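Signal recognition particle 54 kDa protein (Aeropyrum pernix, PDB 7EPK) belongs to the SRP54 family of signal recognition particle proteins, combining an N-terminal helical bundle, a P-loop NTPase-type domain and a helical signal-peptide-binding domain. Local coordinates at residues Ala10-Gly15 / Trp69-Val74; Met374-Ser379 / Arg411-Tyr416. All blocks are in the same frame, centred on the assembly; numbering follows the deposited sequence.

Contact 1 of 2, residues Ala10-Gly15 / Trp69-Val74; sequences AKFLRG and WMIKIV
The ring of Phe12 meets Ile71 along one side and Met70 at its far end, both obliquely, within the N-terminal helical bundle of the SRP54 fold. Here helix 4-13 is joined to helix 66-81, which runs in roughly the opposite sense. Phe12 CD2 lies 3.5 Å from Ile71 CD1, and the neighbouring Phe12 CE2 is 3.7 Å from Ile71 CG1, so the outer branch of the isoleucine lies along the CD2-CE2 bond. The two chains run antiparallel alongside each other. With CG anti to the backbone N (chi1 -179°), the ring extends across the gap between the helices and Phe12 CZ comes to 3.8 Å from Met70 CB. Met70 lies across the end of the phenylalanine; its chain bends at chi2 (60°), which turns the sulfur off from segment 10-15. It also packs on Tyr19 and Val23 of helix 19-36 and on Ile51 of helix 41-57, so all four bundle helices gather around this cluster. The Phe12 ring also meets that of Phe26, the two planes inclined at about 35°. The contact is wholly apolar between the two segments, but Phe12 O, at the end of helix 4-13, accepts a hydrogen bond from Arg67 NH1 just ahead of segment 69-74. Leu13 and Ile71 both touch Leu299 of helix 293-320, which thus rests on this side of the bundle. Beside that helix the two bundle helices meet once more, more loosely, where Leu13 CD1 lies 4.1 Å from Ile71 CG1.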
ATOM      1  N   ALA A  10     -17.187   0.762  13.632  1.00 57.13           N
ATOM      2  CA  ALA A  10     -18.110  -0.311  14.058  1.00 68.02           C
ATOM      3  C   ALA A  10     -19.504   0.278  14.333  1.00 67.33           C
ATOM      4  O   ALA A  10     -20.496  -0.334  13.904  1.00 59.97           O
ATOM      5  CB  ALA A  10     -17.539  -1.031  15.264  1.00 70.68           C
ATOM      6  N   LYS A  11     -19.592   1.406  15.046  1.00 69.37           N
ATOM      7  CA  LYS A  11     -20.883   2.112  15.262  1.00 69.33           C
ATOM      8  C   LYS A  11     -21.448   2.451  13.881  1.00 65.87           C
ATOM      9  O   LYS A  11     -22.553   1.957  13.574  1.00 73.04           O
ATOM     10  CB  LYS A  11     -20.728   3.355  16.141  1.00 71.61           C
ATOM     11  CG  LYS A  11     -22.034   3.994  16.594  1.00 85.52           C
ATOM     12  CD  LYS A  11     -21.857   5.205  17.506  1.00100.30           C
ATOM     13  CE  LYS A  11     -20.999   6.302  16.903  1.00114.43           C
ATOM     14  NZ  LYS A  11     -20.779   7.424  17.846  1.00118.37           N
ATOM     15  N   PHE A  12     -20.687   3.187  13.058  1.00 61.74           N
ATOM     16  CA  PHE A  12     -21.117   3.620  11.704  1.00 59.35           C
ATOM     17  C   PHE A  12     -21.605   2.413  10.895  1.00 66.92           C
ATOM     18  O   PHE A  12     -22.703   2.480  10.300  1.00 76.32           O
ATOM     19  CB  PHE A  12     -20.006   4.314  10.924  1.00 52.57           C
ATOM     20  CG  PHE A  12     -20.430   4.779   9.549  1.00 49.88           C
ATOM     21  CD1 PHE A  12     -21.388   5.762   9.392  1.00 43.85           C
ATOM     22  CD2 PHE A  12     -19.848   4.256   8.403  1.00 51.21           C
ATOM     23  CE1 PHE A  12     -21.747   6.214   8.133  1.00 44.04           C
ATOM     24  CE2 PHE A  12     -20.209   4.710   7.141  1.00 49.61           C
ATOM     25  CZ  PHE A  12     -21.160   5.692   7.009  1.00 46.63           C
ATOM     26  N   LEU A  13     -20.829   1.332  10.879  1.00 67.68           N
ATOM     27  CA  LEU A  13     -21.075   0.196   9.949  1.00 73.28           C
ATOM     28  C   LEU A  13     -22.336  -0.572  10.388  1.00 74.37           C
ATOM     29  O   LEU A  13     -23.064  -1.066   9.491  1.00 68.91           O
ATOM     30  CB  LEU A  13     -19.816  -0.677   9.901  1.00 72.71           C
ATOM     31  CG  LEU A  13     -19.497  -1.356   8.568  1.00 82.64           C
ATOM     32  CD1 LEU A  13     -19.598  -0.402   7.389  1.00 79.41           C
ATOM     33  CD2 LEU A  13     -18.100  -1.962   8.618  1.00 93.64           C
ATOM     34  N   ARG A  14     -22.614  -0.621  11.697  1.00 73.44           N
ATOM     35  CA  ARG A  14     -23.728  -1.402  12.296  1.00 80.01           C
ATOM     36  C   ARG A  14     -24.714  -0.420  12.941  1.00 80.29           C
ATOM     37  O   ARG A  14     -25.607   0.059  12.209  1.00 81.74           O
ATOM     38  CB  ARG A  14     -23.184  -2.454  13.267  1.00 86.21           C
ATOM     39  CG  ARG A  14     -22.580  -3.691  12.605  1.00 91.61           C
ATOM     40  CD  ARG A  14     -21.102  -3.553  12.248  1.00100.72           C
ATOM     41  NE  ARG A  14     -20.379  -4.818  12.074  1.00102.18           N
ATOM     42  CZ  ARG A  14     -19.060  -4.942  11.878  1.00 93.73           C
ATOM     43  NH1 ARG A  14     -18.529  -6.143  11.736  1.00 91.22           N
ATOM     44  NH2 ARG A  14     -18.271  -3.881  11.830  1.00 96.03           N
ATOM     45  N   GLY A  15     -24.527  -0.099  14.226  1.00 78.96           N
ATOM     46  CA  GLY A  15     -25.424   0.752  15.043  1.00 86.55           C
ATOM     47  C   GLY A  15     -26.188   1.788  14.223  1.00 87.58           C
ATOM     48  O   GLY A  15     -25.739   2.960  14.189  1.00101.01           O
ATOM     49  N   TRP A  69     -19.794   2.046   1.072  1.00 48.81           N
ATOM     50  CA  TRP A  69     -19.167   2.931   0.060  1.00 51.71           C
ATOM     51  C   TRP A  69     -18.468   4.094   0.752  1.00 51.68           C
ATOM     52  O   TRP A  69     -17.575   4.701   0.154  1.00 51.84           O
ATOM     53  CB  TRP A  69     -20.215   3.468  -0.914  1.00 53.35           C
ATOM     54  CG  TRP A  69     -19.652   4.253  -2.053  1.00 55.12           C
ATOM     55  CD1 TRP A  69     -19.967   5.536  -2.396  1.00 61.20           C
ATOM     56  CD2 TRP A  69     -18.690   3.791  -3.025  1.00 69.13           C
ATOM     57  NE1 TRP A  69     -19.277   5.905  -3.525  1.00 73.35           N
ATOM     58  CE2 TRP A  69     -18.477   4.859  -3.929  1.00 74.51           C
ATOM     59  CE3 TRP A  69     -17.982   2.592  -3.218  1.00 66.35           C
ATOM     60  CZ2 TRP A  69     -17.593   4.753  -5.008  1.00 75.08           C
ATOM     61  CZ3 TRP A  69     -17.112   2.490  -4.281  1.00 72.95           C
ATOM     62  CH2 TRP A  69     -16.922   3.558  -5.164  1.00 79.16           C
ATOM     63  N   MET A  70     -18.952   4.472   1.923  1.00 51.68           N
ATOM     64  CA  MET A  70     -18.460   5.693   2.597  1.00 53.39           C
ATOM     65  C   MET A  70     -17.157   5.322   3.303  1.00 51.28           C
ATOM     66  O   MET A  70     -16.232   6.128   3.234  1.00 60.59           O
ATOM     67  CB  MET A  70     -19.469   6.261   3.606  1.00 49.31           C
ATOM     68  CG  MET A  70     -19.015   7.569   4.216  1.00 46.44           C
ATOM     69  SD  MET A  70     -18.764   8.854   2.983  1.00 49.47           S
ATOM     70  CE  MET A  70     -18.526  10.242   4.090  1.00 49.99           C
ATOM     71  N   ILE A  71     -17.096   4.152   3.940  1.00 47.07           N
ATOM     72  CA  ILE A  71     -15.858   3.677   4.610  1.00 50.09           C
ATOM     73  C   ILE A  71     -14.779   3.455   3.539  1.00 51.47           C
ATOM     74  O   ILE A  71     -13.620   3.811   3.792  1.00 50.48           O
ATOM     75  CB  ILE A  71     -16.134   2.426   5.449  1.00 51.27           C
ATOM     76  CG1 ILE A  71     -17.065   2.753   6.611  1.00 51.78           C
ATOM     77  CG2 ILE A  71     -14.828   1.813   5.939  1.00 58.98           C
ATOM     78  CD1 ILE A  71     -16.528   3.850   7.503  1.00 54.91           C
ATOM     79  N   LYS A  72     -15.158   2.930   2.377  1.00 48.61           N
ATOM     80  CA  LYS A  72     -14.239   2.709   1.233  1.00 51.26           C
ATOM     81  C   LYS A  72     -13.641   4.054   0.811  1.00 51.63           C
ATOM     82  O   LYS A  72     -12.506   4.061   0.313  1.00 61.44           O
ATOM     83  CB  LYS A  72     -15.004   2.020   0.101  1.00 58.23           C
ATOM     84  CG  LYS A  72     -14.358   2.039  -1.277  1.00 60.88           C
ATOM     85  CD  LYS A  72     -13.339   0.959  -1.497  1.00 64.98           C
ATOM     86  CE  LYS A  72     -13.280   0.557  -2.948  1.00 68.08           C
ATOM     87  NZ  LYS A  72     -13.419   1.744  -3.828  1.00 73.86           N
ATOM     88  N   ILE A  73     -14.382   5.144   0.981  1.00 46.83           N
ATOM     89  CA  ILE A  73     -13.924   6.522   0.651  1.00 53.01           C
ATOM     90  C   ILE A  73     -13.073   7.064   1.807  1.00 53.72           C
ATOM     91  O   ILE A  73     -12.097   7.792   1.527  1.00 52.99           O
ATOM     92  CB  ILE A  73     -15.114   7.449   0.349  1.00 56.84           C
ATOM     93  CG1 ILE A  73     -15.684   7.189  -1.051  1.00 64.18           C
ATOM     94  CG2 ILE A  73     -14.702   8.900   0.533  1.00 54.42           C
ATOM     95  CD1 ILE A  73     -16.844   8.103  -1.441  1.00 61.49           C
ATOM     96  N   VAL A  74     -13.423   6.746   3.056  1.00 50.16           N
ATOM     97  CA  VAL A  74     -12.686   7.262   4.249  1.00 53.69           C
ATOM     98  C   VAL A  74     -11.284   6.628   4.233  1.00 57.07           C
ATOM     99  O   VAL A  74     -10.298   7.375   4.160  1.00 55.11           O
ATOM    100  CB  VAL A  74     -13.488   7.019   5.545  1.00 52.79           C
ATOM    101  CG1 VAL A  74     -12.665   7.175   6.811  1.00 49.39           C
ATOM    102  CG2 VAL A  74     -14.695   7.950   5.601  1.00 54.63           C
TER

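Contact 2 of 2, residues Met374-Ser379 / Arg411-Tyr416; sequences MAIIES and RELLVY
Leu413 reaches from helix 409-423 to two successive isoleucines of helix 367-379, and a single methyl, CD2, makes the close contacts. The contact across the helices is purely apolar. Leu413 CD2 lies 3.7 Å from Ile376 CG2 and also 3.7 Å from Ile377 CG1, with Ile377 CD1 a little further off, at 4.2 Å from Leu413 CD2. Ile376 runs antiparallel alongside the leucine, whereas Ile377 lies across it, roughly perpendicular. A chi1 of 168° in Leu413 sets its branch point anti to the backbone N and carries CD2 across the space between helices whose closest CA atoms, those of Ile376 and Leu413, are 8.6 Å apart. Ile376 is backed by Ile399 of helix 393-402 and Ile377 by Tyr330 of helix 326-337. Leu413 also touches Trp373, one turn before Ile377 on the same helix, and all three residues are buried.

Polar bonds lie around this apolar centre. Ser379 OG makes a weak bond of 3.3 Å to Ala375 O, one turn back in its own helix, and Ser379 O accepts a hydrogen bond from Arg398 NH1. One helical turn beyond Leu413, Tyr416 OH is hydrogen-bonded to both Ala362 O and Gln332 NE2. Several helices thus converge on one small hydrophobic core, an arrangement that belongs to the all-helical signal-peptide-binding domain of SRP54.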
ATOM      1  N   MET A 374     -12.007 -17.569 -23.871  1.00 64.40           N
ATOM      2  CA  MET A 374     -11.516 -16.172 -23.808  1.00 61.77           C
ATOM      3  C   MET A 374     -10.309 -16.025 -24.746  1.00 60.11           C
ATOM      4  O   MET A 374     -10.300 -15.071 -25.545  1.00 65.49           O
ATOM      5  CB  MET A 374     -11.223 -15.726 -22.369  1.00 62.41           C
ATOM      6  CG  MET A 374     -12.502 -15.236 -21.635  1.00 65.23           C
ATOM      7  SD  MET A 374     -12.338 -14.799 -19.855  1.00 63.92           S
ATOM      8  CE  MET A 374     -10.918 -13.709 -19.955  1.00 70.98           C
ATOM      9  N   ALA A 375      -9.378 -16.979 -24.746  1.00 71.90           N
ATOM     10  CA  ALA A 375      -8.179 -16.989 -25.629  1.00 69.77           C
ATOM     11  C   ALA A 375      -8.624 -16.968 -27.091  1.00 65.57           C
ATOM     12  O   ALA A 375      -8.039 -16.199 -27.880  1.00 55.84           O
ATOM     13  CB  ALA A 375      -7.336 -18.209 -25.347  1.00 72.46           C
ATOM     14  N   ILE A 376      -9.613 -17.814 -27.407  1.00 67.04           N
ATOM     15  CA  ILE A 376     -10.279 -17.945 -28.738  1.00 65.81           C
ATOM     16  C   ILE A 376     -10.733 -16.557 -29.200  1.00 58.11           C
ATOM     17  O   ILE A 376     -10.333 -16.155 -30.284  1.00 52.88           O
ATOM     18  CB  ILE A 376     -11.477 -18.920 -28.669  1.00 71.22           C
ATOM     19  CG1 ILE A 376     -11.060 -20.376 -28.438  1.00 71.19           C
ATOM     20  CG2 ILE A 376     -12.359 -18.768 -29.899  1.00 70.84           C
ATOM     21  CD1 ILE A 376     -10.693 -21.122 -29.692  1.00 79.18           C
ATOM     22  N   ILE A 377     -11.582 -15.892 -28.406  1.00 59.00           N
ATOM     23  CA  ILE A 377     -12.200 -14.573 -28.737  1.00 57.36           C
ATOM     24  C   ILE A 377     -11.065 -13.570 -28.969  1.00 57.77           C
ATOM     25  O   ILE A 377     -11.113 -12.796 -29.940  1.00 58.79           O
ATOM     26  CB  ILE A 377     -13.176 -14.113 -27.631  1.00 57.66           C
ATOM     27  CG1 ILE A 377     -14.363 -15.064 -27.469  1.00 53.34           C
ATOM     28  CG2 ILE A 377     -13.677 -12.708 -27.908  1.00 61.64           C
ATOM     29  CD1 ILE A 377     -15.138 -14.833 -26.218  1.00 48.59           C
ATOM     30  N   GLU A 378     -10.038 -13.608 -28.131  1.00 61.17           N
ATOM     31  CA  GLU A 378      -8.905 -12.653 -28.225  1.00 61.79           C
ATOM     32  C   GLU A 378      -8.191 -12.804 -29.577  1.00 61.19           C
ATOM     33  O   GLU A 378      -7.555 -11.828 -29.998  1.00 63.29           O
ATOM     34  CB  GLU A 378      -7.977 -12.830 -27.025  1.00 63.16           C
ATOM     35  CG  GLU A 378      -8.582 -12.375 -25.709  1.00 67.28           C
ATOM     36  CD  GLU A 378      -7.765 -12.758 -24.493  1.00 67.39           C
ATOM     37  OE1 GLU A 378      -8.295 -12.689 -23.364  1.00 70.38           O
ATOM     38  OE2 GLU A 378      -6.601 -13.124 -24.682  1.00 71.81           O
ATOM     39  N   SER A 379      -8.290 -13.964 -30.241  1.00 74.52           N
ATOM     40  CA  SER A 379      -7.572 -14.284 -31.515  1.00 77.72           C
ATOM     41  C   SER A 379      -8.464 -13.999 -32.740  1.00 66.55           C
ATOM     42  O   SER A 379      -7.915 -13.851 -33.843  1.00 75.33           O
ATOM     43  CB  SER A 379      -7.034 -15.716 -31.525  1.00 79.41           C
ATOM     44  OG  SER A 379      -6.060 -15.917 -30.502  1.00 79.53           O
ATOM     45  N   ARG A 411     -15.514 -24.333 -32.505  1.00 78.94           N
ATOM     46  CA  ARG A 411     -16.902 -24.785 -32.839  1.00 80.53           C
ATOM     47  C   ARG A 411     -17.791 -24.793 -31.587  1.00 73.80           C
ATOM     48  O   ARG A 411     -18.965 -24.441 -31.727  1.00 76.86           O
ATOM     49  CB  ARG A 411     -16.964 -26.194 -33.448  1.00 82.60           C
ATOM     50  CG  ARG A 411     -16.506 -26.306 -34.893  1.00 75.52           C
ATOM     51  CD  ARG A 411     -16.604 -27.739 -35.383  1.00 76.14           C
ATOM     52  NE  ARG A 411     -16.302 -27.754 -36.806  1.00 74.38           N
ATOM     53  CZ  ARG A 411     -17.178 -27.496 -37.771  1.00 70.78           C
ATOM     54  NH1 ARG A 411     -18.449 -27.258 -37.472  1.00 77.88           N
ATOM     55  NH2 ARG A 411     -16.780 -27.488 -39.035  1.00 64.98           N
ATOM     56  N   GLU A 412     -17.283 -25.229 -30.429  1.00 76.79           N
ATOM     57  CA  GLU A 412     -18.081 -25.338 -29.171  1.00 80.94           C
ATOM     58  C   GLU A 412     -18.615 -23.944 -28.798  1.00 71.52           C
ATOM     59  O   GLU A 412     -19.821 -23.827 -28.573  1.00 60.74           O
ATOM     60  CB  GLU A 412     -17.263 -25.913 -28.006  1.00 91.42           C
ATOM     61  CG  GLU A 412     -16.831 -27.368 -28.160  1.00 99.31           C
ATOM     62  CD  GLU A 412     -15.745 -27.836 -27.190  1.00110.55           C
ATOM     63  OE1 GLU A 412     -15.291 -27.023 -26.356  1.00124.01           O
ATOM     64  OE2 GLU A 412     -15.339 -29.016 -27.271  1.00105.29           O
ATOM     65  N   LEU A 413     -17.731 -22.941 -28.720  1.00 69.54           N
ATOM     66  CA  LEU A 413     -18.084 -21.527 -28.422  1.00 72.74           C
ATOM     67  C   LEU A 413     -19.143 -21.100 -29.433  1.00 69.00           C
ATOM     68  O   LEU A 413     -20.221 -20.617 -29.024  1.00 62.11           O
ATOM     69  CB  LEU A 413     -16.830 -20.635 -28.513  1.00 77.77           C
ATOM     70  CG  LEU A 413     -17.036 -19.108 -28.509  1.00 69.89           C
ATOM     71  CD1 LEU A 413     -17.987 -18.655 -27.411  1.00 69.58           C
ATOM     72  CD2 LEU A 413     -15.710 -18.380 -28.349  1.00 71.71           C
ATOM     73  N   LEU A 414     -18.824 -21.284 -30.714  1.00 69.11           N
ATOM     74  CA  LEU A 414     -19.683 -20.842 -31.831  1.00 66.92           C
ATOM     75  C   LEU A 414     -21.100 -21.378 -31.607  1.00 78.86           C
ATOM     76  O   LEU A 414     -22.050 -20.551 -31.595  1.00 80.23           O
ATOM     77  CB  LEU A 414     -19.042 -21.280 -33.146  1.00 62.78           C
ATOM     78  CG  LEU A 414     -18.303 -20.156 -33.878  1.00 69.34           C
ATOM     79  CD1 LEU A 414     -17.339 -19.410 -32.969  1.00 68.49           C
ATOM     80  CD2 LEU A 414     -17.572 -20.686 -35.096  1.00 73.67           C
ATOM     81  N   VAL A 415     -21.240 -22.679 -31.331  1.00 84.04           N
ATOM     82  CA  VAL A 415     -22.565 -23.318 -31.058  1.00 85.16           C
ATOM     83  C   VAL A 415     -23.186 -22.610 -29.850  1.00 76.64           C
ATOM     84  O   VAL A 415     -24.385 -22.262 -29.938  1.00 76.72           O
ATOM     85  CB  VAL A 415     -22.458 -24.842 -30.839  1.00 90.05           C
ATOM     86  CG1 VAL A 415     -23.785 -25.470 -30.425  1.00 87.97           C
ATOM     87  CG2 VAL A 415     -21.924 -25.541 -32.076  1.00 92.76           C
ATOM     88  N   TYR A 416     -22.388 -22.399 -28.794  1.00 71.75           N
ATOM     89  CA  TYR A 416     -22.799 -21.769 -27.508  1.00 67.84           C
ATOM     90  C   TYR A 416     -23.453 -20.433 -27.830  1.00 63.66           C
ATOM     91  O   TYR A 416     -24.638 -20.207 -27.477  1.00 59.95           O
ATOM     92  CB  TYR A 416     -21.608 -21.580 -26.564  1.00 69.48           C
ATOM     93  CG  TYR A 416     -21.947 -20.957 -25.233  1.00 73.52           C
ATOM     94  CD1 TYR A 416     -22.419 -21.731 -24.184  1.00 73.66           C
ATOM     95  CD2 TYR A 416     -21.793 -19.595 -25.018  1.00 71.23           C
ATOM     96  CE1 TYR A 416     -22.736 -21.169 -22.959  1.00 69.68           C
ATOM     97  CE2 TYR A 416     -22.108 -19.019 -23.800  1.00 71.54           C
ATOM     98  CZ  TYR A 416     -22.572 -19.813 -22.766  1.00 69.36           C
ATOM     99  OH  TYR A 416     -22.883 -19.268 -21.559  1.00 72.17           O
TER

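How the contacts relate
Contact 1 and contact 2 are separate cores in two domains of one chain: their centres lie 43 Å apart and their nearest atoms about 22 Å apart, without touching. They follow in series along the sequence, and the residues lining the GDP pocket, which fall between 104 and 273, come between them, so neither contact contributes to that pocket. The long helix 293-320 lies against contact 1, where Asp295 also forms a salt bridge with Arg14, and the chain then continues into helix 326-337, which packs on contact 2. Both contacts join helices through aliphatic side chains, but only contact 1 places an aromatic ring directly between its two segments.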